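PDB 3GL5: putative DsbA oxidoreductase SCO1869 from Streptomyces coelicolor A3, which probably acts as a thiol-disulfide oxidoreductase of the DsbA-like, FrnE-related group, although its activity remains to be established. Local coordinates for residues S9-P14 against F101-L106; H40-L45 against D167-D172. All coordinates share one frame; numbering follows the deposited sequence.

Interaction 1: S9-P14 against F101-L106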
loop_
_atom_site.group_PDB
_atom_site.type_symbol
_atom_site.label_atom_id
_atom_site.label_comp_id
_atom_site.label_asym_id
_atom_site.label_seq_id
_atom_site.Cartn_x
_atom_site.Cartn_y
_atom_site.Cartn_z
ATOM N N SER A 9 -13.992 -6.086 -0.904
ATOM C CA SER A 9 -15.204 -6.507 -0.174
ATOM C C SER A 9 -16.065 -5.292 0.147
ATOM O O SER A 9 -15.580 -4.138 0.088
ATOM C CB SER A 9 -14.879 -7.212 1.156
ATOM O OG SER A 9 -14.507 -8.573 0.976
ATOM N N ASP A 10 -17.332 -5.564 0.489
ATOM C CA ASP A 10 -18.252 -4.550 0.990
ATOM C C ASP A 10 -18.619 -4.937 2.403
ATOM O O ASP A 10 -18.604 -6.114 2.734
ATOM C CB ASP A 10 -19.533 -4.532 0.163
ATOM C CG ASP A 10 -20.233 -3.211 0.203
ATOM O OD1 ASP A 10 -19.930 -2.347 1.062
ATOM O OD2 ASP A 10 -21.137 -3.015 -0.637
ATOM N N ILE A 11 -18.940 -3.962 3.241
ATOM C CA ILE A 11 -19.473 -4.260 4.590
ATOM C C ILE A 11 -20.872 -4.985 4.591
ATOM O O ILE A 11 -21.174 -5.795 5.494
ATOM C CB ILE A 11 -19.532 -2.951 5.444
ATOM C CG1 ILE A 11 -18.133 -2.269 5.533
ATOM C CG2 ILE A 11 -20.067 -3.236 6.839
ATOM C CD1 ILE A 11 -17.011 -3.122 6.178
ATOM N N ALA A 12 -21.728 -4.661 3.617
ATOM C CA ALA A 12 -23.068 -5.274 3.510
ATOM C C ALA A 12 -22.985 -6.583 2.701
ATOM O O ALA A 12 -23.721 -6.784 1.759
ATOM C CB ALA A 12 -24.083 -4.274 2.823
ATOM N N CYS A 13 -22.028 -7.427 3.002
ATOM C CA CYS A 13 -21.818 -8.631 2.208
ATOM C C CYS A 13 -21.471 -9.763 3.197
ATOM O O CYS A 13 -20.360 -9.818 3.702
ATOM C CB CYS A 13 -20.690 -8.343 1.234
ATOM S SG CYS A 13 -19.918 -9.696 0.430
ATOM N N PRO A 14 -22.441 -10.621 3.520
ATOM C CA PRO A 14 -22.202 -11.681 4.525
ATOM C C PRO A 14 -21.039 -12.596 4.159
ATOM O O PRO A 14 -20.299 -12.967 5.041
ATOM C CB PRO A 14 -23.520 -12.477 4.549
ATOM C CG PRO A 14 -24.560 -11.594 3.927
ATOM C CD PRO A 14 -23.850 -10.562 3.059
ATOM N N PHE A 101 -21.091 3.766 1.351
ATOM C CA PHE A 101 -20.163 4.666 0.747
ATOM C C PHE A 101 -19.283 5.345 1.795
ATOM O O PHE A 101 -18.060 5.351 1.675
ATOM C CB PHE A 101 -20.873 5.723 -0.124
ATOM C CG PHE A 101 -19.911 6.687 -0.785
ATOM C CD1 PHE A 101 -18.922 6.222 -1.662
ATOM C CD2 PHE A 101 -19.972 8.053 -0.524
ATOM C CE1 PHE A 101 -18.021 7.110 -2.267
ATOM C CE2 PHE A 101 -19.070 8.954 -1.177
ATOM C CZ PHE A 101 -18.099 8.464 -2.023
ATOM N N ASP A 102 -19.931 5.934 2.795
ATOM C CA ASP A 102 -19.260 6.625 3.895
ATOM C C ASP A 102 -18.418 5.693 4.773
ATOM O O ASP A 102 -17.321 6.077 5.249
ATOM C CB ASP A 102 -20.290 7.394 4.729
ATOM C CG ASP A 102 -20.830 8.611 3.972
ATOM O OD1 ASP A 102 -20.080 9.117 3.111
ATOM O OD2 ASP A 102 -21.983 9.045 4.198
ATOM N N LEU A 103 -18.904 4.469 4.964
ATOM C CA LEU A 103 -18.104 3.485 5.664
ATOM C C LEU A 103 -16.792 3.277 4.914
ATOM O O LEU A 103 -15.725 3.243 5.502
ATOM C CB LEU A 103 -18.885 2.166 5.781
ATOM C CG LEU A 103 -19.907 2.033 6.917
ATOM C CD1 LEU A 103 -21.093 2.957 6.705
ATOM C CD2 LEU A 103 -20.390 0.615 6.973
ATOM N N HIS A 104 -16.869 3.151 3.597
ATOM C CA HIS A 104 -15.678 2.944 2.816
ATOM C C HIS A 104 -14.714 4.129 2.857
ATOM O O HIS A 104 -13.500 3.918 2.896
ATOM C CB HIS A 104 -16.018 2.526 1.379
ATOM C CG HIS A 104 -16.496 1.106 1.276
ATOM N ND1 HIS A 104 -15.650 0.028 1.426
ATOM C CD2 HIS A 104 -17.737 0.588 1.066
ATOM C CE1 HIS A 104 -16.335 -1.097 1.283
ATOM N NE2 HIS A 104 -17.599 -0.786 1.050
ATOM N N ARG A 105 -15.244 5.345 2.838
ATOM C CA ARG A 105 -14.405 6.552 2.977
ATOM C C ARG A 105 -13.656 6.533 4.305
ATOM O O ARG A 105 -12.433 6.792 4.346
ATOM C CB ARG A 105 -15.236 7.832 2.833
ATOM C CG ARG A 105 -15.867 7.948 1.433
ATOM C CD ARG A 105 -16.367 9.345 1.126
ATOM N NE ARG A 105 -17.410 9.801 2.067
ATOM C CZ ARG A 105 -17.235 10.733 3.013
ATOM N NH1 ARG A 105 -16.056 11.332 3.204
ATOM N NH2 ARG A 105 -18.247 11.080 3.772
ATOM N N LEU A 106 -14.367 6.145 5.364
ATOM C CA LEU A 106 -13.754 5.993 6.688
ATOM C C LEU A 106 -12.765 4.850 6.755
ATOM O O LEU A 106 -11.792 4.947 7.506
ATOM C CB LEU A 106 -14.797 5.836 7.793
ATOM C CG LEU A 106 -15.582 7.082 8.203
ATOM C CD1 LEU A 106 -16.572 6.604 9.272
ATOM C CD2 LEU A 106 -14.698 8.234 8.746
#

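Interaction 2: H40-L45 against D167-D172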
loop_
_atom_site.group_PDB
_atom_site.type_symbol
_atom_site.label_atom_id
_atom_site.label_comp_id
_atom_site.label_asym_id
_atom_site.label_seq_id
_atom_site.Cartn_x
_atom_site.Cartn_y
_atom_site.Cartn_z
ATOM N N HIS A 40 -6.563 -4.448 1.962
ATOM C CA HIS A 40 -8.017 -4.392 1.798
ATOM C C HIS A 40 -8.407 -3.249 0.889
ATOM O O HIS A 40 -7.753 -2.191 0.898
ATOM C CB HIS A 40 -8.744 -4.301 3.144
ATOM C CG HIS A 40 -8.554 -5.510 3.982
ATOM N ND1 HIS A 40 -9.036 -6.744 3.607
ATOM C CD2 HIS A 40 -7.863 -5.704 5.139
ATOM C CE1 HIS A 40 -8.686 -7.643 4.518
ATOM N NE2 HIS A 40 -7.979 -7.036 5.459
ATOM N N ARG A 41 -9.472 -3.484 0.119
ATOM C CA ARG A 41 -9.876 -2.667 -1.024
ATOM C C ARG A 41 -11.387 -2.490 -0.993
ATOM O O ARG A 41 -12.101 -3.418 -0.633
ATOM C CB ARG A 41 -9.559 -3.416 -2.304
ATOM C CG ARG A 41 -8.107 -3.599 -2.551
ATOM C CD ARG A 41 -7.669 -2.363 -3.197
ATOM N NE ARG A 41 -6.382 -2.548 -3.773
ATOM C CZ ARG A 41 -5.890 -1.765 -4.717
ATOM N NH1 ARG A 41 -6.611 -0.742 -5.221
ATOM N NH2 ARG A 41 -4.679 -2.025 -5.173
ATOM N N SER A 42 -11.857 -1.296 -1.342
ATOM C CA SER A 42 -13.276 -0.974 -1.284
ATOM C C SER A 42 -14.046 -1.584 -2.442
ATOM O O SER A 42 -13.592 -1.544 -3.577
ATOM C CB SER A 42 -13.474 0.528 -1.405
ATOM O OG SER A 42 -12.823 1.211 -0.357
ATOM N N PHE A 43 -15.250 -2.053 -2.166
ATOM C CA PHE A 43 -16.184 -2.408 -3.213
ATOM C C PHE A 43 -17.571 -2.131 -2.703
ATOM O O PHE A 43 -17.871 -2.458 -1.564
ATOM C CB PHE A 43 -16.029 -3.905 -3.540
ATOM C CG PHE A 43 -16.796 -4.362 -4.785
ATOM C CD1 PHE A 43 -16.140 -4.506 -6.002
ATOM C CD2 PHE A 43 -18.160 -4.707 -4.709
ATOM C CE1 PHE A 43 -16.828 -4.955 -7.169
ATOM C CE2 PHE A 43 -18.869 -5.168 -5.850
ATOM C CZ PHE A 43 -18.202 -5.277 -7.089
ATOM N N GLU A 44 -18.437 -1.532 -3.523
ATOM C CA GLU A 44 -19.817 -1.342 -3.093
ATOM C C GLU A 44 -20.715 -2.227 -3.960
ATOM O O GLU A 44 -20.775 -2.056 -5.173
ATOM C CB GLU A 44 -20.268 0.122 -3.244
ATOM C CG GLU A 44 -19.840 1.081 -2.136
ATOM C CD GLU A 44 -20.076 2.521 -2.542
ATOM O OE1 GLU A 44 -19.318 3.059 -3.395
ATOM O OE2 GLU A 44 -21.065 3.107 -2.075
ATOM N N LEU A 45 -21.467 -3.114 -3.324
ATOM C CA LEU A 45 -22.476 -3.890 -4.038
ATOM C C LEU A 45 -23.593 -2.982 -4.582
ATOM O O LEU A 45 -24.139 -3.258 -5.642
ATOM C CB LEU A 45 -23.048 -4.968 -3.124
ATOM C CG LEU A 45 -22.118 -6.167 -2.933
ATOM C CD1 LEU A 45 -22.519 -6.901 -1.663
ATOM C CD2 LEU A 45 -22.141 -7.106 -4.171
ATOM N N ASP A 167 -12.192 9.821 -3.813
ATOM C CA ASP A 167 -11.378 9.453 -4.976
ATOM C C ASP A 167 -10.781 8.066 -4.770
ATOM O O ASP A 167 -10.747 7.227 -5.698
ATOM C CB ASP A 167 -10.250 10.460 -5.163
ATOM C CG ASP A 167 -10.702 11.773 -5.835
ATOM O OD1 ASP A 167 -11.867 11.909 -6.307
ATOM O OD2 ASP A 167 -9.838 12.681 -5.923
ATOM N N GLU A 168 -10.341 7.849 -3.538
ATOM C CA GLU A 168 -9.714 6.618 -3.130
ATOM C C GLU A 168 -10.712 5.453 -3.176
ATOM O O GLU A 168 -10.387 4.368 -3.634
ATOM C CB GLU A 168 -9.152 6.764 -1.706
ATOM C CG GLU A 168 -7.875 7.599 -1.619
ATOM C CD GLU A 168 -8.139 9.096 -1.691
ATOM O OE1 GLU A 168 -9.308 9.551 -1.747
ATOM O OE2 GLU A 168 -7.151 9.833 -1.676
ATOM N N VAL A 169 -11.927 5.675 -2.699
ATOM C CA VAL A 169 -12.957 4.650 -2.825
ATOM C C VAL A 169 -13.207 4.298 -4.292
ATOM O O VAL A 169 -13.187 3.118 -4.663
ATOM C CB VAL A 169 -14.253 5.075 -2.124
ATOM C CG1 VAL A 169 -15.378 4.024 -2.377
ATOM C CG2 VAL A 169 -13.955 5.234 -0.632
ATOM N N ARG A 170 -13.456 5.313 -5.125
ATOM C CA ARG A 170 -13.744 5.066 -6.520
ATOM C C ARG A 170 -12.562 4.370 -7.197
ATOM O O ARG A 170 -12.776 3.529 -8.028
ATOM C CB ARG A 170 -14.109 6.383 -7.284
ATOM C CG ARG A 170 -15.313 7.104 -6.770
ATOM C CD ARG A 170 -16.555 6.217 -6.780
ATOM N NE ARG A 170 -17.712 6.950 -6.245
ATOM C CZ ARG A 170 -18.683 6.406 -5.536
ATOM N NH1 ARG A 170 -18.666 5.103 -5.291
ATOM N NH2 ARG A 170 -19.678 7.157 -5.074
ATOM N N ALA A 171 -11.318 4.728 -6.866
ATOM C CA ALA A 171 -10.161 4.125 -7.519
ATOM C C ALA A 171 -10.079 2.621 -7.204
ATOM O O ALA A 171 -9.784 1.832 -8.071
ATOM C CB ALA A 171 -8.879 4.855 -7.112
ATOM N N ASP A 172 -10.403 2.212 -5.978
ATOM C CA ASP A 172 -10.456 0.792 -5.631
ATOM C C ASP A 172 -11.556 0.127 -6.463
ATOM O O ASP A 172 -11.386 -0.969 -7.012
ATOM C CB ASP A 172 -10.804 0.648 -4.150
ATOM C CG ASP A 172 -9.581 0.698 -3.227
ATOM O OD1 ASP A 172 -8.435 0.861 -3.684
ATOM O OD2 ASP A 172 -9.777 0.551 -2.019
HETATM O O HOH W 1 -7.551 -0.106 -0.734
HETATM O O HOH W 2 -21.463 5.369 -3.638
#

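Interaction 1: S9-P14 against F101-L106
Asp10 and Ile11, in the loop that follows strand 3-9, face His104 and Leu103 on the first turn of helix 101-111, with CA atoms 8.1 Å apart for Asp10 and His104, a spacing spanned mainly by their side chains. The polar link is a hydrogen bond from His104 NE2 to Asp10 OD1, 2.8 Å long and fairly straight at 161°. The acceptor lies close to the imidazole plane, whereas the donor meets the carboxylate oxygen from well above the carboxylate plane. Asp10 has its CG anti to the backbone N (chi1 -155°), which carries OD1 over to the ring edge. Thr100 OG1 also bonds OD1, and Leu45 N holds OD2, so both carboxylate oxygens are engaged. At the same ring edge, CE1 of His104 sits 3.4 Å from the carbonyl O of Ser9. The loop leads into Cys13, the N-cap of helix 14-28 and partner of Cys16 in a disulfide; this CxxC at a helix start is consistent with the thioredoxin-type arrangement, here with the inserted helical region of DsbA-like proteins packed against the loop. Replacing His104 with an alanine would probably leave Asp10 OD1 without its ring donor and open a gap beside the Ser9 carbonyl. Nearby, Leu103 and Ile11 slant across each other, the Leu103 CD2 methyl resting against the branch of Ile11, 3.9 Å from Ile11 CG2, while Phe123 of helix 116-128 touches both.

Interaction 2: H40-L45 against D167-D172
Asp172 OD2 accepts from both the backbone N of Ser42 and water 1, with His108 NE2 as a weak third partner. The first bond, Ser42 N to OD2, is 2.9 Å long and nearly straight (169°), arriving on the anti side of the carboxylate but raised from its plane. Water 1 donates to OD2 at 2.7 Å and also to the carbonyl O of His40, so it ties the helix side chain to a second backbone group of the strand. The other oxygen, OD1, forms a salt bridge with Arg41 NH1 at 2.9 Å; the two flat groups are turned 51° apart, and the donor again stands above the carboxylate plane. Arg41 bends at chi2, laying its CD 3.3 Å from Asp172 OD1. The stronger partner of this guanidinium is Glu6, through NH2. Ser42 OG bonds His108 of helix 101-111, while its CB rests 4.1 Å from CG1 of Val169. Arg170 reaches Glu44: NH1 to OE1 is a salt bridge of 2.9 Å with weak hydrogen-bond geometry, the planes being nearly coplanar. Water 2 links Glu44 OE2 to Arg170 NH2, and Glu173 is a further salt-bridge partner of NH1. Strand 40-42, at the sheet's edge within this chain, and helix 167-172 cross at 100°, their axes 7.3 Å apart, joining the thioredoxin-like sheet to the helical part. The positive end of Arg41 and the peptide N-H of Ser42 would both be expected to favour a charged Asp172, making its burial beside the strand less costly.

The centres of interactions 1 and 2 lie about 9 Å apart, and their segments alternate along the chain: 9-14, 40-45, 101-106, 167-172. Strands 3-9 and 36-42 are parallel neighbours in the four-stranded mixed sheet, and both continue into loops that face helices 101-111 and 166-178. The two sites touch directly: Ser9 N lies 3.3 Å from Arg41 O, a probable hydrogen bond, and His104 NE2 packs 3.1 Å from Phe43 O. On the helical side, Val169 touches His104, so the helices also meet each other. Together the contacts fasten two adjacent strand ends to the helical region, and the loop of interaction 1 itself runs into Cys13 of the Cys13-Cys16 disulfide.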